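Local coordinates for protein histidine acid phosphatase (Bifidobacterium longum subsp. infantis, PDB 6RXD) that probably removes phosphate groups from phytate and other inositol polyphosphates, and from 2,3-bisphosphoglycerate, as a histidine acid phosphatase of the MINPP type, at residues T465-F479 and T491-A503. Numbering follows the deposited sequence.
Sequences TPIVRMLYNENEVPF and TWYKLTELKSCLA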
ATOM      1  N   THR A 465      13.740   8.614  30.341  1.00 13.63           N
ATOM      2  CA  THR A 465      12.696   8.379  29.354  1.00 12.75           C
ATOM      3  C   THR A 465      13.302   7.835  28.062  1.00 13.86           C
ATOM      4  O   THR A 465      14.282   8.385  27.564  1.00 15.58           O
ATOM      5  CB  THR A 465      11.985   9.702  29.052  1.00 16.08           C
ATOM      6  OG1 THR A 465      11.430  10.220  30.272  1.00 16.60           O
ATOM      7  CG2 THR A 465      10.885   9.517  28.017  1.00 17.20           C
ATOM      8  N   PRO A 466      12.711   6.765  27.502  1.00 13.88           N
ATOM      9  CA  PRO A 466      13.183   6.212  26.221  1.00 11.46           C
ATOM     10  C   PRO A 466      12.967   7.206  25.086  1.00 12.81           C
ATOM     11  O   PRO A 466      12.136   8.104  25.205  1.00 14.03           O
ATOM     12  CB  PRO A 466      12.268   4.998  25.997  1.00 15.59           C
ATOM     13  CG  PRO A 466      11.699   4.673  27.363  1.00 18.53           C
ATOM     14  CD  PRO A 466      11.590   5.987  28.068  1.00 16.19           C
ATOM     15  N   ILE A 467      13.711   7.047  23.998  1.00 10.84           N
ATOM     16  CA  ILE A 467      13.605   7.972  22.877  1.00  9.98           C
ATOM     17  C   ILE A 467      13.354   7.213  21.581  1.00 11.58           C
ATOM     18  O   ILE A 467      13.694   6.034  21.459  1.00 13.74           O
ATOM     19  CB  ILE A 467      14.857   8.858  22.752  1.00 10.63           C
ATOM     20  CG1 ILE A 467      16.109   8.002  22.554  1.00 14.20           C
ATOM     21  CG2 ILE A 467      14.998   9.760  23.992  1.00 13.59           C
ATOM     22  CD1 ILE A 467      17.345   8.827  22.204  1.00 12.91           C
ATOM     23  N   VAL A 468      12.725   7.884  20.620  1.00 10.58           N
ATOM     24  CA  VAL A 468      12.205   7.194  19.453  1.00 11.15           C
ATOM     25  C   VAL A 468      12.527   7.974  18.187  1.00 13.53           C
ATOM     26  O   VAL A 468      12.469   9.205  18.187  1.00 12.51           O
ATOM     27  CB  VAL A 468      10.661   7.070  19.564  1.00  9.66           C
ATOM     28  CG1 VAL A 468      10.064   6.269  18.396  1.00  9.84           C
ATOM     29  CG2 VAL A 468      10.238   6.434  20.910  1.00 13.63           C
ATOM     30  N   ARG A 469      12.824   7.258  17.105  1.00 11.79           N
ATOM     31  CA  ARG A 469      13.132   7.867  15.809  1.00 13.42           C
ATOM     32  C   ARG A 469      12.346   7.120  14.736  1.00 12.35           C
ATOM     33  O   ARG A 469      12.232   5.904  14.805  1.00 13.35           O
ATOM     34  CB  ARG A 469      14.645   7.739  15.550  1.00 16.92           C
ATOM     35  CG  ARG A 469      15.142   8.195  14.192  1.00 24.33           C
ATOM     36  CD  ARG A 469      15.186   7.051  13.157  1.00 17.29           C
ATOM     37  NE  ARG A 469      16.079   5.934  13.492  1.00 16.31           N
ATOM     38  CZ  ARG A 469      17.411   5.992  13.462  1.00 14.22           C
ATOM     39  NH1 ARG A 469      18.019   7.127  13.159  1.00 15.83           N
ATOM     40  NH2 ARG A 469      18.138   4.919  13.760  1.00 14.75           N
ATOM     41  N   MET A 470      11.808   7.842  13.749  1.00  8.80           N
ATOM     42  CA  MET A 470      10.984   7.225  12.701  1.00 11.21           C
ATOM     43  C   MET A 470      11.628   7.235  11.311  1.00 13.19           C
ATOM     44  O   MET A 470      12.291   8.213  10.928  1.00 11.50           O
ATOM     45  CB  MET A 470       9.612   7.922  12.622  1.00  9.66           C
ATOM     46  CG  MET A 470       8.769   7.537  11.385  1.00 11.98           C
ATOM     47  SD  MET A 470       7.023   7.960  11.571  1.00 12.50           S
ATOM     48  CE  MET A 470       7.151   9.688  12.084  1.00 12.55           C
ATOM     49  N   LEU A 471      11.437   6.131  10.581  1.00 10.56           N
ATOM     50  CA  LEU A 471      11.701   6.049   9.138  1.00 10.66           C
ATOM     51  C   LEU A 471      10.381   5.801   8.422  1.00 13.97           C
ATOM     52  O   LEU A 471       9.582   4.990   8.874  1.00 12.55           O
ATOM     53  CB  LEU A 471      12.656   4.891   8.813  1.00 14.03           C
ATOM     54  CG  LEU A 471      14.023   4.743   9.486  1.00 20.06           C
ATOM     55  CD1 LEU A 471      14.879   3.732   8.706  1.00 15.39           C
ATOM     56  CD2 LEU A 471      14.753   6.046   9.628  1.00 21.38           C
ATOM     57  N   TYR A 472      10.151   6.492   7.305  1.00 11.34           N
ATOM     58  CA  TYR A 472       8.943   6.322   6.502  1.00 11.49           C
ATOM     59  C   TYR A 472       9.437   5.979   5.104  1.00 11.37           C
ATOM     60  O   TYR A 472      10.166   6.770   4.480  1.00 11.00           O
ATOM     61  CB  TYR A 472       8.167   7.637   6.479  1.00  9.67           C
ATOM     62  CG  TYR A 472       6.843   7.644   5.730  1.00 13.24           C
ATOM     63  CD1 TYR A 472       6.099   6.484   5.524  1.00 11.59           C
ATOM     64  CD2 TYR A 472       6.345   8.837   5.227  1.00 10.45           C
ATOM     65  CE1 TYR A 472       4.872   6.526   4.835  1.00  9.19           C
ATOM     66  CE2 TYR A 472       5.142   8.896   4.545  1.00 11.65           C
ATOM     67  CZ  TYR A 472       4.407   7.748   4.353  1.00 13.12           C
ATOM     68  OH  TYR A 472       3.202   7.847   3.695  1.00 12.04           O
ATOM     69  N   ASN A 473       9.093   4.785   4.635  1.00 10.56           N
ATOM     70  CA  ASN A 473       9.651   4.248   3.400  1.00 10.53           C
ATOM     71  C   ASN A 473      11.181   4.324   3.402  1.00 12.61           C
ATOM     72  O   ASN A 473      11.825   4.602   2.380  1.00 13.84           O
ATOM     73  CB  ASN A 473       9.008   4.940   2.188  1.00 10.58           C
ATOM     74  CG  ASN A 473       7.489   4.809   2.191  1.00 14.86           C
ATOM     75  OD1 ASN A 473       6.961   3.809   2.665  1.00 12.31           O
ATOM     76  ND2 ASN A 473       6.784   5.813   1.664  1.00 13.81           N
ATOM     77  N   GLU A 474      11.735   4.056   4.584  1.00 10.39           N
ATOM     78  CA  GLU A 474      13.171   4.023   4.847  1.00 15.11           C
ATOM     79  C   GLU A 474      13.895   5.359   4.701  1.00 15.03           C
ATOM     80  O   GLU A 474      15.124   5.405   4.648  1.00 13.97           O
ATOM     81  CB  GLU A 474      13.854   2.881   4.087  1.00 14.66           C
ATOM     82  CG  GLU A 474      13.634   1.531   4.791  1.00 15.48           C
ATOM     83  CD  GLU A 474      14.173   0.355   4.008  1.00 17.97           C
ATOM     84  OE1 GLU A 474      13.586   0.041   2.952  1.00 14.31           O
ATOM     85  OE2 GLU A 474      15.173  -0.263   4.449  1.00 16.98           O
ATOM     86  N   ASN A 475      13.135   6.452   4.672  1.00 13.34           N
ATOM     87  CA  ASN A 475      13.717   7.780   4.822  1.00 11.92           C
ATOM     88  C   ASN A 475      13.515   8.233   6.256  1.00 13.07           C
ATOM     89  O   ASN A 475      12.411   8.126   6.786  1.00 12.20           O
ATOM     90  CB  ASN A 475      13.036   8.777   3.882  1.00 14.64           C
ATOM     91  CG  ASN A 475      13.229   8.426   2.426  1.00 17.09           C
ATOM     92  OD1 ASN A 475      14.364   8.249   1.965  1.00 19.13           O
ATOM     93  ND2 ASN A 475      12.125   8.303   1.692  1.00 21.88           N
ATOM     94  N   GLU A 476      14.571   8.727   6.890  1.00 13.81           N
ATOM     95  CA  GLU A 476      14.431   9.265   8.244  1.00 13.66           C
ATOM     96  C   GLU A 476      13.671  10.574   8.180  1.00 14.70           C
ATOM     97  O   GLU A 476      14.025  11.482   7.411  1.00 16.86           O
ATOM     98  CB  GLU A 476      15.807   9.463   8.896  1.00 18.40           C
ATOM     99  CG  GLU A 476      15.746   9.923  10.360  1.00 18.01           C
ATOM    100  CD  GLU A 476      17.094   9.809  11.047  1.00 17.60           C
ATOM    101  OE1 GLU A 476      18.104   9.685  10.323  1.00 19.94           O
ATOM    102  OE2 GLU A 476      17.148   9.819  12.299  1.00 19.39           O
ATOM    103  N   VAL A 477      12.611  10.671   8.979  1.00 13.58           N
ATOM    104  CA  VAL A 477      11.764  11.854   8.973  1.00 13.09           C
ATOM    105  C   VAL A 477      11.490  12.294  10.400  1.00 13.45           C
ATOM    106  O   VAL A 477      11.513  11.479  11.323  1.00 14.04           O
ATOM    107  CB  VAL A 477      10.417  11.592   8.247  1.00 16.42           C
ATOM    108  CG1 VAL A 477      10.644  11.348   6.759  1.00 17.14           C
ATOM    109  CG2 VAL A 477       9.667  10.425   8.892  1.00 14.68           C
ATOM    110  N   PRO A 478      11.238  13.594  10.585  1.00 13.06           N
ATOM    111  CA  PRO A 478      10.749  14.060  11.881  1.00 11.12           C
ATOM    112  C   PRO A 478       9.344  13.541  12.113  1.00 13.08           C
ATOM    113  O   PRO A 478       8.637  13.197  11.162  1.00 15.58           O
ATOM    114  CB  PRO A 478      10.714  15.584  11.718  1.00 19.72           C
ATOM    115  CG  PRO A 478      10.609  15.819  10.230  1.00 22.82           C
ATOM    116  CD  PRO A 478      11.398  14.687   9.607  1.00 18.09           C
ATOM    117  N   PHE A 479       8.940  13.475  13.371  1.00 12.71           N
ATOM    118  CA  PHE A 479       7.528  13.323  13.676  1.00 12.42           C
ATOM    119  C   PHE A 479       6.825  14.634  13.339  1.00 16.17           C
ATOM    120  O   PHE A 479       7.482  15.617  12.961  1.00 15.78           O
ATOM    121  CB  PHE A 479       7.342  12.923  15.143  1.00 12.70           C
ATOM    122  CG  PHE A 479       7.524  11.434  15.391  1.00 13.32           C
ATOM    123  CD1 PHE A 479       6.430  10.580  15.386  1.00 17.87           C
ATOM    124  CD2 PHE A 479       8.788  10.898  15.612  1.00 13.43           C
ATOM    125  CE1 PHE A 479       6.589   9.221  15.614  1.00 15.79           C
ATOM    126  CE2 PHE A 479       8.953   9.536  15.838  1.00 14.06           C
ATOM    127  CZ  PHE A 479       7.844   8.697  15.831  1.00 14.68           C
ATOM    128  N   THR A 491      16.246  14.226  15.363  1.00 14.05           N
ATOM    129  CA  THR A 491      15.049  13.509  14.917  1.00 13.19           C
ATOM    130  C   THR A 491      14.628  12.446  15.919  1.00 12.23           C
ATOM    131  O   THR A 491      13.808  11.582  15.602  1.00 13.79           O
ATOM    132  CB  THR A 491      15.273  12.832  13.552  1.00 17.71           C
ATOM    133  OG1 THR A 491      16.481  12.072  13.604  1.00 19.00           O
ATOM    134  CG2 THR A 491      15.378  13.871  12.452  1.00 22.13           C
ATOM    135  N   TRP A 492      15.200  12.494  17.123  1.00 11.37           N
ATOM    136  CA  TRP A 492      14.799  11.609  18.212  1.00 13.04           C
ATOM    137  C   TRP A 492      13.839  12.338  19.145  1.00 13.64           C
ATOM    138  O   TRP A 492      14.022  13.523  19.422  1.00 13.87           O
ATOM    139  CB  TRP A 492      16.029  11.124  18.993  1.00 13.75           C
ATOM    140  CG  TRP A 492      16.935  10.298  18.149  1.00 13.44           C
ATOM    141  CD1 TRP A 492      17.889  10.751  17.273  1.00 15.42           C
ATOM    142  CD2 TRP A 492      16.969   8.869  18.076  1.00 12.49           C
ATOM    143  NE1 TRP A 492      18.504   9.690  16.656  1.00 15.14           N
ATOM    144  CE2 TRP A 492      17.959   8.522  17.132  1.00 11.96           C
ATOM    145  CE3 TRP A 492      16.251   7.847  18.713  1.00 12.72           C
ATOM    146  CZ2 TRP A 492      18.258   7.191  16.810  1.00 15.47           C
ATOM    147  CZ3 TRP A 492      16.546   6.529  18.398  1.00 13.24           C
ATOM    148  CH2 TRP A 492      17.545   6.211  17.455  1.00 14.78           C
ATOM    149  N   TYR A 493      12.833  11.609  19.639  1.00 12.72           N
ATOM    150  CA  TYR A 493      11.780  12.177  20.484  1.00 11.54           C
ATOM    151  C   TYR A 493      11.546  11.311  21.709  1.00 10.77           C
ATOM    152  O   TYR A 493      11.520  10.077  21.610  1.00 12.02           O
ATOM    153  CB  TYR A 493      10.467  12.219  19.705  1.00 11.41           C
ATOM    154  CG  TYR A 493      10.492  13.114  18.500  1.00 12.18           C
ATOM    155  CD1 TYR A 493       9.885  14.356  18.538  1.00 11.61           C
ATOM    156  CD2 TYR A 493      11.135  12.724  17.325  1.00 10.27           C
ATOM    157  CE1 TYR A 493       9.892  15.190  17.427  1.00 13.64           C
ATOM    158  CE2 TYR A 493      11.149  13.559  16.200  1.00 11.96           C
ATOM    159  CZ  TYR A 493      10.526  14.783  16.266  1.00 12.66           C
ATOM    160  OH  TYR A 493      10.525  15.611  15.169  1.00 13.13           O
ATOM    161  N   LYS A 494      11.321  11.952  22.853  1.00 10.90           N
ATOM    162  CA  LYS A 494      10.976  11.216  24.068  1.00 11.09           C
ATOM    163  C   LYS A 494       9.657  10.472  23.900  1.00 12.66           C
ATOM    164  O   LYS A 494       8.722  10.975  23.256  1.00 13.91           O
ATOM    165  CB  LYS A 494      10.841  12.161  25.253  1.00 13.26           C
ATOM    166  CG  LYS A 494      12.152  12.639  25.849  1.00 12.86           C
ATOM    167  CD  LYS A 494      11.873  13.314  27.194  1.00 13.76           C
ATOM    168  CE  LYS A 494      13.159  13.870  27.817  1.00 18.32           C
ATOM    169  NZ  LYS A 494      12.889  14.607  29.103  1.00 16.88           N
ATOM    170  N   LEU A 495       9.583   9.284  24.492  1.00 10.75           N
ATOM    171  CA  LEU A 495       8.349   8.504  24.468  1.00 12.34           C
ATOM    172  C   LEU A 495       7.201   9.276  25.120  1.00 12.77           C
ATOM    173  O   LEU A 495       6.063   9.234  24.645  1.00 15.69           O
ATOM    174  CB  LEU A 495       8.560   7.164  25.174  1.00 14.37           C
ATOM    175  CG  LEU A 495       7.348   6.230  25.249  1.00 14.93           C
ATOM    176  CD1 LEU A 495       6.908   5.795  23.869  1.00 12.89           C
ATOM    177  CD2 LEU A 495       7.691   5.020  26.105  1.00 16.29           C
ATOM    178  N   THR A 496       7.503   9.980  26.202  1.00 13.07           N
ATOM    179  CA  THR A 496       6.489  10.795  26.873  1.00 15.92           C
ATOM    180  C   THR A 496       5.940  11.854  25.915  1.00 15.77           C
ATOM    181  O   THR A 496       4.737  12.129  25.893  1.00 17.65           O
ATOM    182  CB  THR A 496       7.061  11.489  28.114  1.00 17.01           C
ATOM    183  OG1 THR A 496       8.294  12.133  27.766  1.00 15.12           O
ATOM    184  CG2 THR A 496       7.330  10.480  29.232  1.00 18.37           C
ATOM    185  N   GLU A 497       6.832  12.444  25.124  1.00 12.56           N
ATOM    186  CA  GLU A 497       6.440  13.489  24.189  1.00 13.25           C
ATOM    187  C   GLU A 497       5.535  12.922  23.106  1.00 17.16           C
ATOM    188  O   GLU A 497       4.522  13.539  22.761  1.00 14.66           O
ATOM    189  CB  GLU A 497       7.673  14.175  23.576  1.00 13.08           C
ATOM    190  CG  GLU A 497       7.353  15.117  22.407  1.00 12.23           C
ATOM    191  CD  GLU A 497       6.666  16.403  22.823  1.00 16.16           C
ATOM    192  OE1 GLU A 497       6.404  16.599  24.028  1.00 18.28           O
ATOM    193  OE2 GLU A 497       6.381  17.238  21.933  1.00 17.14           O
ATOM    194  N   LEU A 498       5.886  11.753  22.569  1.00 12.47           N
ATOM    195  CA  LEU A 498       5.059  11.140  21.529  1.00 13.13           C
ATOM    196  C   LEU A 498       3.673  10.803  22.049  1.00 14.92           C
ATOM    197  O   LEU A 498       2.686  10.977  21.337  1.00 15.30           O
ATOM    198  CB  LEU A 498       5.720   9.894  20.937  1.00 13.34           C
ATOM    199  CG  LEU A 498       7.000  10.150  20.148  1.00 15.49           C
ATOM    200  CD1 LEU A 498       7.438   8.877  19.432  1.00 16.26           C
ATOM    201  CD2 LEU A 498       6.777  11.284  19.152  1.00 16.09           C
ATOM    202  N   LYS A 499       3.585  10.328  23.286  1.00 13.44           N
ATOM    203  CA  LYS A 499       2.280   9.957  23.829  1.00 16.51           C
ATOM    204  C   LYS A 499       1.359  11.164  23.931  1.00 19.33           C
ATOM    205  O   LYS A 499       0.139  11.055  23.774  1.00 24.99           O
ATOM    206  CB  LYS A 499       2.435   9.279  25.193  1.00 18.39           C
ATOM    207  CG  LYS A 499       2.961   7.851  25.104  1.00 17.65           C
ATOM    208  CD  LYS A 499       3.166   7.263  26.500  1.00 20.96           C
ATOM    209  CE  LYS A 499       3.714   5.844  26.423  1.00 20.98           C
ATOM    210  NZ  LYS A 499       4.160   5.361  27.767  1.00 21.96           N
ATOM    211  N   SER A 500       1.948  12.323  24.186  1.00 17.92           N
ATOM    212  CA  SER A 500       1.178  13.556  24.215  1.00 14.63           C
ATOM    213  C   SER A 500       0.927  14.104  22.819  1.00 18.24           C
ATOM    214  O   SER A 500      -0.206  14.432  22.464  1.00 18.03           O
ATOM    215  CB  SER A 500       1.915  14.597  25.071  1.00 18.46           C
ATOM    216  OG  SER A 500       1.339  15.884  24.977  1.00 25.49           O
ATOM    217  N   CYS A 501       1.974  14.191  22.009  1.00 15.13           N
ATOM    218  CA  CYS A 501       1.907  14.938  20.754  0.52 15.51           C
ATOM    219  C   CYS A 501       1.279  14.160  19.601  1.00 14.70           C
ATOM    220  O   CYS A 501       0.844  14.753  18.610  1.00 16.23           O
ATOM    221  CB  CYS A 501       3.287  15.495  20.354  0.52 17.87           C
ATOM    222  SG  CYS A 501       4.502  14.325  19.654  0.52 11.16           S
ATOM    223  N   LEU A 502       1.239  12.836  19.719  1.00 14.78           N
ATOM    224  CA  LEU A 502       0.590  12.022  18.690  1.00 15.07           C
ATOM    225  C   LEU A 502      -0.875  11.772  18.996  1.00 16.41           C
ATOM    226  O   LEU A 502      -1.600  11.232  18.158  1.00 16.97           O
ATOM    227  CB  LEU A 502       1.310  10.690  18.481  1.00 13.75           C
ATOM    228  CG  LEU A 502       2.759  10.848  18.027  1.00 15.81           C
ATOM    229  CD1 LEU A 502       3.336   9.486  17.676  1.00 14.87           C
ATOM    230  CD2 LEU A 502       2.841  11.795  16.833  1.00 15.69           C
ATOM    231  N   ALA A 503      -1.311  12.159  20.191  1.00 18.61           N
ATOM    232  CA  ALA A 503      -2.733  12.091  20.534  1.00 16.37           C
ATOM    233  C   ALA A 503      -3.487  13.214  19.814  1.00 17.88           C
ATOM    234  O   ALA A 503      -2.868  14.151  19.303  1.00 17.04           O
ATOM    235  CB  ALA A 503      -2.924  12.186  22.043  1.00 19.23           C
TER
HETATM  236  O   HOH W   1      11.558  12.919  30.753  1.00 22.43           O
HETATM  237  O   HOH W   2      11.855  10.591  13.916  1.00 13.19           O
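F479 is the bump that fills the hollow between Y493 and helix 495-501. Its edge meets the Y493 face with planes at 74°, L498 CD2 sits over one ring face, 3.9 Å from the F479 centroid, and M470 CE lies against the rim of the opposite face; L502 CD1 closes in near F479 CE1. L498 CD1 also lies 3.7 Å from V468 CB. The two segments join antiparallel: V468 and Y493 trade both backbone bonds, and L495 N binds P466 O at 2.9 Å, carrying the pairing one bond further, to the first residue of the helix. On the other side of strand 467-472, the W492 ring takes R469 CB over its face, 3.4 Å from the six-membered centroid. With CG anti to the backbone N (chi1 174°) and bends at chi2 and chi3, the R469 chain curls back until W492 CZ2 lies over one guanidinium face, the planes 46° apart. R469 NH1 (3.0 Å) and T491 OG1 (2.7 Å) grip E476 OE2 from opposite faces of the carboxylate; S28 also binds this oxygen. Greasy packing thus fastens the helix to the V468 face, while a shared carboxylate oxygen, its charge probably offset in part by R469, which D449 also engages, ties T491 to the 467-477 hairpin.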